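Local coordinates for protein putative oxidoreductase (PDB 3NX4) that probably catalyses the NADPH-dependent reduction of acryloyl-CoA, as an NADP-binding member of the medium-chain dehydrogenase/reductase family, at residues A229-G234 and R258-Q263; A213-T218 and G235-C240; G220-A225 and A247-V252; I143-G148 and L170-A175. All blocks are in the same frame, centred on the assembly; numbering follows the deposited sequence.

Interaction 1. Residues A229-G234 and R258-Q263; sequences AQMNYG and RNVRLQ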
loop_
_atom_site.group_PDB
_atom_site.type_symbol
_atom_site.label_atom_id
_atom_site.label_comp_id
_atom_site.label_asym_id
_atom_site.label_seq_id
_atom_site.Cartn_x
_atom_site.Cartn_y
_atom_site.Cartn_z
ATOM N N ALA A 229 4.370 3.020 -11.090
ATOM C CA ALA A 229 4.019 2.575 -12.446
ATOM C C ALA A 229 4.978 1.511 -13.001
ATOM O O ALA A 229 4.656 0.815 -13.978
ATOM C CB ALA A 229 3.936 3.785 -13.413
ATOM N N GLN A 230 6.140 1.388 -12.363
ATOM C CA GLN A 230 7.205 0.476 -12.780
ATOM C C GLN A 230 7.326 -0.788 -11.922
ATOM O O GLN A 230 8.266 -1.570 -12.098
ATOM C CB GLN A 230 8.557 1.205 -12.704
ATOM C CG GLN A 230 8.745 2.308 -13.761
ATOM C CD GLN A 230 10.023 3.113 -13.546
ATOM O OE1 GLN A 230 10.556 3.172 -12.442
ATOM N NE2 GLN A 230 10.510 3.747 -14.615
HETATM N N MSE A 231 6.423 -0.971 -10.965
HETATM C CA MSE A 231 6.518 -2.131 -10.068
HETATM C C MSE A 231 6.149 -3.441 -10.767
HETATM O O MSE A 231 5.188 -3.500 -11.553
HETATM C CB MSE A 231 5.624 -1.952 -8.831
HETATM C CG MSE A 231 5.957 -0.723 -7.994
HETATM SE SE MSE A 231 7.839 -0.642 -7.420
HETATM C CE MSE A 231 7.997 -2.368 -6.529
ATOM N N ASN A 232 6.901 -4.495 -10.465
ATOM C CA ASN A 232 6.513 -5.830 -10.889
ATOM C C ASN A 232 5.138 -6.172 -10.309
ATOM O O ASN A 232 4.748 -5.663 -9.262
ATOM C CB ASN A 232 7.499 -6.878 -10.364
ATOM C CG ASN A 232 8.859 -6.819 -11.036
ATOM O OD1 ASN A 232 9.050 -6.156 -12.057
ATOM N ND2 ASN A 232 9.808 -7.551 -10.473
ATOM N N TYR A 233 4.412 -7.053 -10.980
ATOM C CA TYR A 233 3.206 -7.616 -10.389
ATOM C C TYR A 233 3.485 -8.160 -8.973
ATOM O O TYR A 233 4.434 -8.926 -8.771
ATOM C CB TYR A 233 2.676 -8.719 -11.297
ATOM C CG TYR A 233 1.325 -9.212 -10.878
ATOM C CD1 TYR A 233 1.197 -10.158 -9.861
ATOM C CD2 TYR A 233 0.174 -8.737 -11.494
ATOM C CE1 TYR A 233 -0.053 -10.614 -9.464
ATOM C CE2 TYR A 233 -1.086 -9.199 -11.110
ATOM C CZ TYR A 233 -1.186 -10.136 -10.095
ATOM O OH TYR A 233 -2.427 -10.595 -9.706
ATOM N N GLY A 234 2.671 -7.758 -7.993
ATOM C CA GLY A 234 2.868 -8.178 -6.607
ATOM C C GLY A 234 4.023 -7.483 -5.880
ATOM O O GLY A 234 4.382 -7.846 -4.761
ATOM N N ARG A 258 -1.965 -4.692 -11.014
ATOM C CA ARG A 258 -0.708 -5.362 -10.715
ATOM C C ARG A 258 -0.537 -5.773 -9.258
ATOM O O ARG A 258 0.541 -6.230 -8.870
ATOM C CB ARG A 258 0.476 -4.505 -11.171
ATOM C CG ARG A 258 0.637 -4.463 -12.693
ATOM C CD ARG A 258 1.932 -3.735 -13.087
ATOM N NE ARG A 258 2.088 -3.684 -14.540
ATOM C CZ ARG A 258 2.887 -2.838 -15.178
ATOM N NH1 ARG A 258 3.624 -1.963 -14.492
ATOM N NH2 ARG A 258 2.958 -2.873 -16.504
ATOM N N ASN A 259 -1.592 -5.602 -8.462
ATOM C CA ASN A 259 -1.590 -6.074 -7.077
ATOM C C ASN A 259 -0.420 -5.498 -6.275
ATOM O O ASN A 259 0.150 -6.162 -5.417
ATOM C CB ASN A 259 -1.537 -7.601 -7.046
ATOM C CG ASN A 259 -2.303 -8.187 -5.876
ATOM O OD1 ASN A 259 -3.507 -8.461 -5.980
ATOM N ND2 ASN A 259 -1.615 -8.370 -4.746
ATOM N N VAL A 260 -0.076 -4.250 -6.551
ATOM C CA VAL A 260 1.013 -3.590 -5.840
ATOM C C VAL A 260 0.616 -3.191 -4.409
ATOM O O VAL A 260 -0.510 -2.761 -4.167
ATOM C CB VAL A 260 1.502 -2.338 -6.635
ATOM C CG1 VAL A 260 2.381 -1.457 -5.784
ATOM C CG2 VAL A 260 2.215 -2.765 -7.923
ATOM N N ARG A 261 1.556 -3.333 -3.469
ATOM C CA ARG A 261 1.370 -2.832 -2.113
ATOM C C ARG A 261 2.154 -1.542 -1.939
ATOM O O ARG A 261 3.343 -1.476 -2.278
ATOM C CB ARG A 261 1.884 -3.840 -1.088
ATOM C CG ARG A 261 1.849 -3.323 0.361
ATOM C CD ARG A 261 2.324 -4.385 1.373
ATOM N NE ARG A 261 1.485 -5.583 1.377
ATOM C CZ ARG A 261 1.703 -6.654 2.145
ATOM N NH1 ARG A 261 2.746 -6.691 2.971
ATOM N NH2 ARG A 261 0.891 -7.700 2.079
ATOM N N LEU A 262 1.492 -0.516 -1.425
ATOM C CA LEU A 262 2.197 0.689 -0.979
ATOM C C LEU A 262 2.105 0.735 0.541
ATOM O O LEU A 262 1.040 1.001 1.099
ATOM C CB LEU A 262 1.594 1.949 -1.610
ATOM C CG LEU A 262 2.086 3.311 -1.118
ATOM C CD1 LEU A 262 3.605 3.466 -1.336
ATOM C CD2 LEU A 262 1.324 4.423 -1.814
ATOM N N GLN A 263 3.214 0.423 1.207
ATOM C CA GLN A 263 3.267 0.438 2.660
ATOM C C GLN A 263 3.884 1.739 3.168
ATOM O O GLN A 263 5.066 2.016 2.932
ATOM C CB GLN A 263 4.095 -0.731 3.179
ATOM C CG GLN A 263 4.256 -0.706 4.711
ATOM C CD GLN A 263 2.923 -0.916 5.436
ATOM O OE1 GLN A 263 2.287 -1.957 5.292
ATOM N NE2 GLN A 263 2.492 0.086 6.196
HETATM O O HOH W 1 3.274 -1.353 -11.659
HETATM O O HOH W 2 -3.232 -11.109 -7.192
#

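Interaction 2. Residues A213-T218 and G235-C240; sequences AGAIDT and GCVAAC. With NAP (NADP nicotinamide-adenine-dinucleotide phosphate), chain C.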
loop_
_atom_site.group_PDB
_atom_site.type_symbol
_atom_site.label_atom_id
_atom_site.label_comp_id
_atom_site.label_asym_id
_atom_site.label_seq_id
_atom_site.Cartn_x
_atom_site.Cartn_y
_atom_site.Cartn_z
ATOM N N ALA A 213 11.043 -5.371 -8.041
ATOM C CA ALA A 213 10.358 -6.260 -7.096
ATOM C C ALA A 213 9.960 -5.480 -5.840
ATOM O O ALA A 213 8.918 -5.731 -5.233
ATOM C CB ALA A 213 11.250 -7.443 -6.721
ATOM N N GLY A 214 10.799 -4.530 -5.451
ATOM C CA GLY A 214 10.555 -3.727 -4.263
ATOM C C GLY A 214 11.093 -2.317 -4.451
ATOM O O GLY A 214 11.852 -2.032 -5.390
ATOM N N ALA A 215 10.701 -1.419 -3.561
ATOM C CA ALA A 215 11.217 -0.066 -3.620
ATOM C C ALA A 215 11.168 0.580 -2.251
ATOM O O ALA A 215 10.279 0.318 -1.454
ATOM C CB ALA A 215 10.453 0.784 -4.649
ATOM N N ILE A 216 12.145 1.434 -1.991
ATOM C CA ILE A 216 12.153 2.228 -0.777
ATOM C C ILE A 216 12.175 3.668 -1.267
ATOM O O ILE A 216 13.142 4.091 -1.912
ATOM C CB ILE A 216 13.391 1.899 0.090
ATOM C CG1 ILE A 216 13.334 0.429 0.541
ATOM C CG2 ILE A 216 13.484 2.856 1.287
ATOM C CD1 ILE A 216 14.420 0.022 1.566
ATOM N N ASP A 217 11.097 4.401 -1.007
ATOM C CA ASP A 217 10.963 5.756 -1.526
ATOM C C ASP A 217 11.040 6.824 -0.451
ATOM O O ASP A 217 10.327 6.759 0.556
ATOM C CB ASP A 217 9.653 5.943 -2.286
ATOM C CG ASP A 217 9.483 7.375 -2.785
ATOM O OD1 ASP A 217 10.260 7.805 -3.681
ATOM O OD2 ASP A 217 8.594 8.081 -2.262
ATOM N N THR A 218 11.918 7.795 -0.671
ATOM C CA THR A 218 12.118 8.907 0.235
ATOM C C THR A 218 11.751 10.244 -0.410
ATOM O O THR A 218 11.871 11.277 0.210
ATOM C CB THR A 218 13.589 8.992 0.651
ATOM O OG1 THR A 218 14.365 9.431 -0.462
ATOM C CG2 THR A 218 14.101 7.643 1.118
ATOM N N GLY A 235 4.608 -6.471 -6.511
ATOM C CA GLY A 235 5.706 -5.725 -5.904
ATOM C C GLY A 235 5.261 -4.884 -4.713
ATOM O O GLY A 235 4.069 -4.646 -4.529
ATOM N N CYS A 236 6.222 -4.445 -3.897
ATOM C CA CYS A 236 5.927 -3.601 -2.739
ATOM C C CYS A 236 6.798 -2.346 -2.699
ATOM O O CYS A 236 8.019 -2.416 -2.835
ATOM C CB CYS A 236 6.135 -4.389 -1.439
ATOM S SG CYS A 236 5.855 -3.398 0.100
ATOM N N VAL A 237 6.166 -1.201 -2.491
ATOM C CA VAL A 237 6.901 0.025 -2.247
ATOM C C VAL A 237 6.765 0.421 -0.782
ATOM O O VAL A 237 5.651 0.586 -0.288
ATOM C CB VAL A 237 6.343 1.195 -3.076
ATOM C CG1 VAL A 237 7.165 2.468 -2.782
ATOM C CG2 VAL A 237 6.361 0.864 -4.557
ATOM N N ALA A 238 7.895 0.572 -0.089
ATOM C CA ALA A 238 7.903 1.153 1.249
ATOM C C ALA A 238 8.177 2.655 1.106
ATOM O O ALA A 238 9.225 3.059 0.625
ATOM C CB ALA A 238 8.971 0.475 2.138
ATOM N N ALA A 239 7.211 3.477 1.495
ATOM C CA ALA A 239 7.316 4.918 1.308
ATOM C C ALA A 239 7.461 5.609 2.653
ATOM O O ALA A 239 6.653 5.380 3.564
ATOM C CB ALA A 239 6.072 5.440 0.581
ATOM N N CYS A 240 8.466 6.471 2.781
ATOM C CA CYS A 240 8.695 7.146 4.054
ATOM C C CYS A 240 8.958 8.645 3.921
ATOM O O CYS A 240 9.096 9.339 4.931
ATOM C CB CYS A 240 9.866 6.489 4.793
ATOM S SG CYS A 240 11.471 6.825 3.972
HETATM P PA NAP C . 17.992 13.562 2.987
HETATM O O1A NAP C . 19.240 13.077 3.599
HETATM O O2A NAP C . 17.886 15.001 2.697
HETATM O O5B NAP C . 17.647 12.698 1.687
HETATM C C5B NAP C . 16.686 13.179 0.789
HETATM C C4B NAP C . 17.230 12.849 -0.593
HETATM O O4B NAP C . 16.231 13.102 -1.542
HETATM C C3B NAP C . 18.428 13.722 -0.975
HETATM O O3B NAP C . 19.643 13.085 -0.628
HETATM C C2B NAP C . 18.294 13.837 -2.481
HETATM O O2B NAP C . 18.952 12.726 -3.043
HETATM C C1B NAP C . 16.805 13.655 -2.719
HETATM N N9A NAP C . 16.129 14.935 -2.976
HETATM C C8A NAP C . 16.266 16.108 -2.276
HETATM N N7A NAP C . 15.438 17.026 -2.833
HETATM C C5A NAP C . 14.773 16.451 -3.856
HETATM C C6A NAP C . 13.826 16.928 -4.754
HETATM N N6A NAP C . 13.401 18.184 -4.699
HETATM N N1A NAP C . 13.320 16.080 -5.707
HETATM C C2A NAP C . 13.753 14.773 -5.779
HETATM N N3A NAP C . 14.700 14.303 -4.892
HETATM C C4A NAP C . 15.199 15.134 -3.952
HETATM O O3 NAP C . 16.749 13.201 3.956
HETATM P PN NAP C . 16.551 11.955 4.942
HETATM O O1N NAP C . 16.880 12.341 6.333
HETATM O O2N NAP C . 17.252 10.806 4.323
HETATM O O5D NAP C . 14.956 11.784 4.792
HETATM C C5D NAP C . 14.432 11.443 3.530
HETATM C C4D NAP C . 12.933 11.698 3.516
HETATM O O4D NAP C . 12.328 10.810 4.426
HETATM C C3D NAP C . 12.594 13.100 3.994
HETATM O O3D NAP C . 11.483 13.577 3.266
HETATM C C2D NAP C . 12.208 12.911 5.443
HETATM O O2D NAP C . 11.267 13.872 5.856
HETATM C C1D NAP C . 11.584 11.532 5.385
HETATM N N1N NAP C . 11.614 10.802 6.658
HETATM C C2N NAP C . 10.420 10.448 7.218
HETATM C C3N NAP C . 10.367 9.734 8.412
HETATM C C7N NAP C . 9.114 8.947 8.682
HETATM O O7N NAP C . 8.669 8.763 10.000
HETATM N N7N NAP C . 8.452 8.443 7.647
HETATM C C4N NAP C . 11.562 9.379 9.038
HETATM C C5N NAP C . 12.782 9.744 8.452
HETATM C C6N NAP C . 12.793 10.450 7.251
HETATM P P2B NAP C . 19.731 12.854 -4.460
HETATM O O1X NAP C . 20.597 11.631 -4.593
HETATM O O2X NAP C . 18.727 12.896 -5.586
HETATM O O3X NAP C . 20.559 14.110 -4.424
#

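Interaction 3. Residues G220-A225 and A247-V252; sequences GDKVLA and ALPTTV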
loop_
_atom_site.group_PDB
_atom_site.type_symbol
_atom_site.label_atom_id
_atom_site.label_comp_id
_atom_site.label_asym_id
_atom_site.label_seq_id
_atom_site.Cartn_x
_atom_site.Cartn_y
_atom_site.Cartn_z
ATOM N N GLY A 220 8.756 10.824 -2.800
ATOM C CA GLY A 220 7.355 11.099 -3.003
ATOM C C GLY A 220 7.114 11.750 -4.350
ATOM O O GLY A 220 7.930 11.671 -5.245
ATOM N N ASP A 221 5.964 12.392 -4.478
ATOM C CA ASP A 221 5.609 13.135 -5.675
ATOM C C ASP A 221 5.661 12.315 -6.955
ATOM O O ASP A 221 5.228 11.176 -6.996
ATOM C CB ASP A 221 6.537 14.335 -5.817
ATOM C CG ASP A 221 5.970 15.411 -6.723
ATOM O OD1 ASP A 221 4.790 15.761 -6.568
ATOM O OD2 ASP A 221 6.712 15.896 -7.591
ATOM N N LYS A 222 6.214 12.921 -7.996
ATOM C CA LYS A 222 6.337 12.294 -9.301
ATOM C C LYS A 222 7.250 11.083 -9.327
ATOM O O LYS A 222 6.994 10.132 -10.038
ATOM C CB LYS A 222 6.758 13.302 -10.366
ATOM C CG LYS A 222 5.604 14.087 -10.935
ATOM C CD LYS A 222 6.077 15.166 -11.880
ATOM C CE LYS A 222 4.911 15.956 -12.432
ATOM N NZ LYS A 222 4.173 16.636 -11.350
ATOM N N VAL A 223 8.340 11.145 -8.581
ATOM C CA VAL A 223 9.263 10.037 -8.572
ATOM C C VAL A 223 8.555 8.806 -8.026
ATOM O O VAL A 223 8.618 7.762 -8.623
ATOM C CB VAL A 223 10.499 10.363 -7.731
ATOM C CG1 VAL A 223 11.351 9.141 -7.536
ATOM C CG2 VAL A 223 11.300 11.464 -8.391
ATOM N N LEU A 224 7.829 8.971 -6.934
ATOM C CA LEU A 224 7.084 7.875 -6.342
ATOM C C LEU A 224 6.014 7.398 -7.300
ATOM O O LEU A 224 5.804 6.207 -7.448
ATOM C CB LEU A 224 6.459 8.299 -5.021
ATOM C CG LEU A 224 5.492 7.320 -4.366
ATOM C CD1 LEU A 224 6.125 5.962 -4.214
ATOM C CD2 LEU A 224 5.020 7.858 -3.035
ATOM N N ALA A 225 5.347 8.338 -7.962
ATOM C CA ALA A 225 4.300 7.975 -8.911
ATOM C C ALA A 225 4.851 7.095 -10.030
ATOM O O ALA A 225 4.223 6.118 -10.420
ATOM C CB ALA A 225 3.642 9.213 -9.479
ATOM N N ALA A 247 2.720 15.648 -2.444
ATOM C CA ALA A 247 1.628 15.174 -3.291
ATOM C C ALA A 247 1.948 13.781 -3.825
ATOM O O ALA A 247 3.117 13.398 -3.923
ATOM C CB ALA A 247 1.370 16.147 -4.440
ATOM N N LEU A 248 0.907 13.039 -4.178
ATOM C CA LEU A 248 1.056 11.718 -4.776
ATOM C C LEU A 248 0.139 11.621 -5.990
ATOM O O LEU A 248 -0.963 11.102 -5.891
ATOM C CB LEU A 248 0.769 10.608 -3.772
ATOM C CG LEU A 248 1.005 9.201 -4.321
ATOM C CD1 LEU A 248 2.219 9.163 -5.223
ATOM C CD2 LEU A 248 1.127 8.198 -3.198
ATOM N N PRO A 249 0.592 12.142 -7.124
ATOM C CA PRO A 249 -0.215 12.150 -8.347
ATOM C C PRO A 249 -0.098 10.834 -9.090
ATOM O O PRO A 249 0.647 10.719 -10.054
ATOM C CB PRO A 249 0.437 13.255 -9.170
ATOM C CG PRO A 249 1.852 13.225 -8.757
ATOM C CD PRO A 249 1.864 12.860 -7.302
ATOM N N THR A 250 -0.857 9.850 -8.629
ATOM C CA THR A 250 -0.826 8.512 -9.191
ATOM C C THR A 250 -2.207 8.046 -9.641
ATOM O O THR A 250 -3.161 8.813 -9.654
ATOM C CB THR A 250 -0.218 7.501 -8.188
ATOM O OG1 THR A 250 -0.108 6.216 -8.801
ATOM C CG2 THR A 250 -1.074 7.396 -6.945
ATOM N N THR A 251 -2.283 6.789 -10.052
ATOM C CA THR A 251 -3.529 6.183 -10.481
ATOM C C THR A 251 -3.690 4.860 -9.751
ATOM O O THR A 251 -2.743 4.337 -9.173
ATOM C CB THR A 251 -3.574 5.925 -11.989
ATOM O OG1 THR A 251 -2.782 4.778 -12.306
ATOM C CG2 THR A 251 -3.063 7.132 -12.758
ATOM N N VAL A 252 -4.901 4.336 -9.751
ATOM C CA VAL A 252 -5.175 3.070 -9.103
ATOM C C VAL A 252 -4.638 1.892 -9.912
ATOM O O VAL A 252 -4.657 0.763 -9.438
ATOM C CB VAL A 252 -6.685 2.872 -8.884
ATOM C CG1 VAL A 252 -7.252 3.987 -8.034
ATOM C CG2 VAL A 252 -7.406 2.793 -10.210
HETATM O O HOH W 3 1.617 6.453 -11.023
#

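Interaction 4. Residues I143-G148 and L170-A175; sequences IRPQDG and LGYQVA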
loop_
_atom_site.group_PDB
_atom_site.type_symbol
_atom_site.label_atom_id
_atom_site.label_comp_id
_atom_site.label_asym_id
_atom_site.label_seq_id
_atom_site.Cartn_x
_atom_site.Cartn_y
_atom_site.Cartn_z
ATOM N N ILE A 143 9.207 -9.906 -0.285
ATOM C CA ILE A 143 10.199 -9.566 -1.318
ATOM C C ILE A 143 11.589 -10.096 -0.940
ATOM O O ILE A 143 12.219 -9.582 -0.024
ATOM C CB ILE A 143 10.309 -8.043 -1.564
ATOM C CG1 ILE A 143 8.935 -7.411 -1.819
ATOM C CG2 ILE A 143 11.235 -7.776 -2.754
ATOM C CD1 ILE A 143 8.099 -8.141 -2.865
ATOM N N ARG A 144 12.057 -11.125 -1.644
ATOM C CA ARG A 144 13.334 -11.766 -1.323
ATOM C C ARG A 144 14.372 -11.339 -2.369
ATOM O O ARG A 144 14.005 -10.923 -3.467
ATOM C CB ARG A 144 13.191 -13.291 -1.372
ATOM C CG ARG A 144 12.098 -13.874 -0.466
ATOM C CD ARG A 144 11.877 -15.357 -0.781
ATOM N NE ARG A 144 11.438 -15.563 -2.162
ATOM C CZ ARG A 144 11.191 -16.753 -2.701
ATOM N NH1 ARG A 144 11.344 -17.868 -1.977
ATOM N NH2 ARG A 144 10.785 -16.828 -3.965
ATOM N N PRO A 145 15.668 -11.457 -2.037
ATOM C CA PRO A 145 16.700 -11.101 -3.018
ATOM C C PRO A 145 16.544 -11.824 -4.347
ATOM O O PRO A 145 16.868 -11.259 -5.395
ATOM C CB PRO A 145 18.001 -11.535 -2.324
ATOM C CG PRO A 145 17.706 -11.375 -0.857
ATOM C CD PRO A 145 16.244 -11.807 -0.722
ATOM N N GLN A 146 16.068 -13.066 -4.331
ATOM C CA GLN A 146 15.954 -13.779 -5.598
ATOM C C GLN A 146 14.802 -13.229 -6.433
ATOM O O GLN A 146 14.695 -13.533 -7.616
ATOM C CB GLN A 146 15.738 -15.271 -5.368
ATOM C CG GLN A 146 14.386 -15.591 -4.724
ATOM C CD GLN A 146 14.359 -16.988 -4.131
ATOM O OE1 GLN A 146 14.768 -17.195 -2.982
ATOM N NE2 GLN A 146 13.894 -17.958 -4.916
ATOM N N ASP A 147 13.934 -12.427 -5.829
ATOM C CA ASP A 147 12.690 -12.051 -6.521
ATOM C C ASP A 147 12.852 -10.934 -7.555
ATOM O O ASP A 147 12.024 -10.772 -8.451
ATOM C CB ASP A 147 11.589 -11.705 -5.512
ATOM C CG ASP A 147 11.140 -12.921 -4.696
ATOM O OD1 ASP A 147 11.113 -14.046 -5.248
ATOM O OD2 ASP A 147 10.818 -12.752 -3.495
ATOM N N GLY A 148 13.922 -10.163 -7.430
ATOM C CA GLY A 148 14.209 -9.127 -8.407
ATOM C C GLY A 148 14.851 -7.905 -7.786
ATOM O O GLY A 148 15.180 -7.891 -6.608
ATOM N N LEU A 170 22.078 -7.650 2.694
ATOM C CA LEU A 170 21.082 -8.707 2.713
ATOM C C LEU A 170 21.030 -9.499 1.409
ATOM O O LEU A 170 20.271 -10.454 1.299
ATOM C CB LEU A 170 19.695 -8.146 3.051
ATOM C CG LEU A 170 19.664 -7.670 4.508
ATOM C CD1 LEU A 170 18.506 -6.716 4.770
ATOM C CD2 LEU A 170 19.666 -8.865 5.512
ATOM N N GLY A 171 21.835 -9.099 0.427
ATOM C CA GLY A 171 21.952 -9.857 -0.809
ATOM C C GLY A 171 21.113 -9.382 -1.994
ATOM O O GLY A 171 21.082 -10.052 -3.027
ATOM N N TYR A 172 20.460 -8.231 -1.881
ATOM C CA TYR A 172 19.643 -7.737 -2.995
ATOM C C TYR A 172 20.467 -7.086 -4.115
ATOM O O TYR A 172 21.529 -6.529 -3.874
ATOM C CB TYR A 172 18.624 -6.710 -2.513
ATOM C CG TYR A 172 17.551 -7.271 -1.605
ATOM C CD1 TYR A 172 17.783 -7.424 -0.242
ATOM C CD2 TYR A 172 16.302 -7.638 -2.111
ATOM C CE1 TYR A 172 16.797 -7.943 0.613
ATOM C CE2 TYR A 172 15.302 -8.157 -1.265
ATOM C CZ TYR A 172 15.559 -8.304 0.094
ATOM O OH TYR A 172 14.578 -8.818 0.947
ATOM N N GLN A 173 19.920 -7.081 -5.318
ATOM C CA GLN A 173 20.459 -6.267 -6.382
ATOM C C GLN A 173 19.749 -4.935 -6.158
ATOM O O GLN A 173 18.543 -4.912 -6.060
ATOM C CB GLN A 173 20.097 -6.843 -7.743
ATOM C CG GLN A 173 20.871 -8.086 -8.092
ATOM C CD GLN A 173 22.329 -7.797 -8.255
ATOM O OE1 GLN A 173 22.701 -6.853 -8.927
ATOM N NE2 GLN A 173 23.161 -8.603 -7.639
ATOM N N VAL A 174 20.504 -3.848 -6.066
ATOM C CA VAL A 174 19.982 -2.536 -5.718
ATOM C C VAL A 174 20.181 -1.532 -6.851
ATOM O O VAL A 174 21.282 -1.395 -7.375
ATOM C CB VAL A 174 20.680 -1.977 -4.451
ATOM C CG1 VAL A 174 20.187 -0.577 -4.167
ATOM C CG2 VAL A 174 20.413 -2.902 -3.226
ATOM N N ALA A 175 19.115 -0.817 -7.203
ATOM C CA ALA A 175 19.209 0.324 -8.117
ATOM C C ALA A 175 19.044 1.586 -7.273
ATOM O O ALA A 175 18.155 1.657 -6.433
ATOM C CB ALA A 175 18.107 0.240 -9.200
HETATM O O HOH W 4 17.568 -8.521 -5.602
#

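Interaction 1. Residues A229-G234 and R258-Q263
Tyr233 and Gly234, at the corner between strands 231-232 and 235-239, pass directly beside Arg258 and Asn259, where the chain leaves helix 253-258. Gly234 N donates to Arg258 O at 2.8 Å, in a nearly straight bond (170° at the hydrogen), and Tyr233 CA adds a CH···O contact to the same oxygen at 3.4 Å. Asn259, with positive phi, is the first residue past the helix, and its own carbonyl faces Gly234 CA.

Tyr233 lays one ring face against this helix exit because its CG is turned beside the carbonyl carbon (chi1 -171°): Arg258 O sits 3.6 Å above the ring plane toward the rim, and Asn259 CB lies over the same face near CZ. The phenol OH and Asn259 OD1 share a water, though the amide's bond to it is weak; both atoms are also hydrogen-bonded to Asp266 of the second subunit. Arg258 stretches out from CG to NE, passing CD at 3.6 Å from Met231 O, until NH1 comes 3.0 Å from Ala229 O. A second water, lying in the guanidinium plane, accepts from NH1 and donates to Met231 O, while NH2 binds Glu208 O. On the inner side, Val260 CG2 packs on Met231 CB at 3.6 Å.

Met231, present as selenomethionine, continues inward onto Val237 and Ala215 of the central sheet. Beyond Val260, the chain becomes strand 261-264 beside 235-239, with Leu262 on Val237 and Ala239, and Arg261 to Gln263 pair antiparallel with a strand of the second subunit, carrying the sheet across the dimer interface.

Interaction 2. Residues A213-T218 and G235-C240
Cys240 holds SG between its backbone N and carbonyl carbon (chi1 70°), which brings the sulfur to 4.0 Å from Thr218 CG2 and close to Asp217 O. At Val237, CG1 stands anti to the backbone N and CG2 anti to the carbonyl carbon; this straddling pair meets Ala215 CB equally, each methyl at 4.1 Å.

These side chains ride on two neighbouring parallel strands, 214-217 and 235-239, whose directions differ by 13°. The two strands take turns in giving amide N-H groups to each other's carbonyl oxygens, from a long bond of 3.3 Å between Cys236 N and Ala213 O to a nearly straight one of 2.9 Å between Cys240 N and Asp217 O. Ala215, Val237 and Asp217 face helix 221-229, completing a beta-alpha-beta crossover of the Rossmann fold, whereas Ile216 and Ala238 turn to helix 118-140, where both touch Cys134.

Asp217 is buried, but its carboxylate is satisfied by Thr153 OG1 and by Gly220 N, just before helix 221-229; Thr218 OG1 likewise binds Thr153 O. At their C-terminal ends the strands reach NADP: Thr218 CB lies 3.9 Å from C5D of the nicotinamide-side ribose, and Cys240 O is directed at the carboxamide N7N, although that oxygen's position is doubtful. The backbone pairing thus brings Thr218 to the ribose and Cys240, an observed NADP-binding residue, to the carboxamide end of the cofactor.

Interaction 3. Residues G220-A225 and A247-V252
Leu224, on the first turns of helix 221-229, points into strand 247-251 and meets Leu248. Its CB passes close to Asp217 OD2, the carboxylate oxygen that binds Gly220 N ahead of the helix. CG, swung anti to the backbone N (chi1 172°), lies 3.9 Å from Leu248 CD1. There the chain forks: CD1 goes to Val237 CG1 of the central sheet, while Leu224 CD2 reaches both methyls of Leu248, coming 3.8 Å from Leu248 CD1.

The next residue, Ala225, presses CB against Pro249 O at 3.4 Å. Pro249 is the centre of an inverse gamma turn, and its ring CD rests 3.8 Å from Asp221 O. The only direct hydrogen bond between the segments is weak: Asp221 N reaches Ala247 O at 3.1 Å with a bent angle of 121°. A water adds a link at the other end, donating to Ala225 O at 2.7 Å and bonding to Thr250 OG1.

The strand pairs antiparallel with a strand of the second subunit, probably its own copy, and Val252 and Thr250 of that subunit pack on Leu224 and Leu248 respectively. The helix is therefore held to strand 247-251 chiefly by apolar contact, with polar groups joined weakly or through water.

Interaction 4. Residues I143-G148 and L170-A175
A proline-on-tyrosine CH-pi contact, accompanied by a hydrogen bond, joins the loops that lead into two inner strands, 150-152 and 174-178, of the nucleotide-binding domain, away from the cofactor site. Pro145 belongs to the connection between helix 118-140 and strand 150-152; Tyr172 follows the Schellman motif at Gly171 that ends helix 158-169 and leads into strand 174-178.

Pro145 CG stands 3.8 Å from the centroid of the Tyr172 ring, only 8° off its normal, so CG sits over the centre of one face. Pro145 CD lies near Tyr172 CZ and OH, and Pro145 CA is 3.6 Å from Tyr172 CD2. The same CG also touches Leu170 O, and Pro145 CB touches Gly171 O, each at 3.5 Å. Tyr172 CG is anti to its carbonyl carbon (chi1 -67°), which carries the ring across to Ile143, where OH donates to Ile143 O at 2.7 Å. This oxygen lies in the ring plane, at its edge, and the bond fixes the ring's position under the proline.

The proline loop is itself braced. Arg144 grips Asp147 side-on through NE and NH2, one nitrogen to each carboxylate oxygen, and Asp147 OD2 also accepts from Arg144 N. A water donates to Pro145 O and Gly148 O and accepts from Gln173 N at 2.8 Å, bridging the segments beside the ring.

Tyr172 also packs on Leu167 of helix 158-169, Ile143 touches Ala213 of strand 212-217, and Leu170 meets Arg281 and Asp285 of helix 272-285.

In the fold
Interaction 4 comes first along the chain and closes before the others open: it brackets strand 150-152 and helix 158-169, the first beta-alpha unit of the nucleotide-binding domain. Residues 213-218, 220-225 and 229-234 then follow in quick succession, and their partners 235-240, 247-252 and 258-263 return in the same order, so interactions 2, 3 and 1 all cross one another and none nests. Interaction 2 joins adjacent central strands, interaction 3 ties the following helix to strand 247-251, and interaction 1 leads to the outermost strand of the sheet within this chain, 261-264. Ile143 touches Ala213 and Cys236, linking interaction 4 to interaction 2, whereas interactions 3 and 4 remain apart, their nearest atoms about 10 Å from each other.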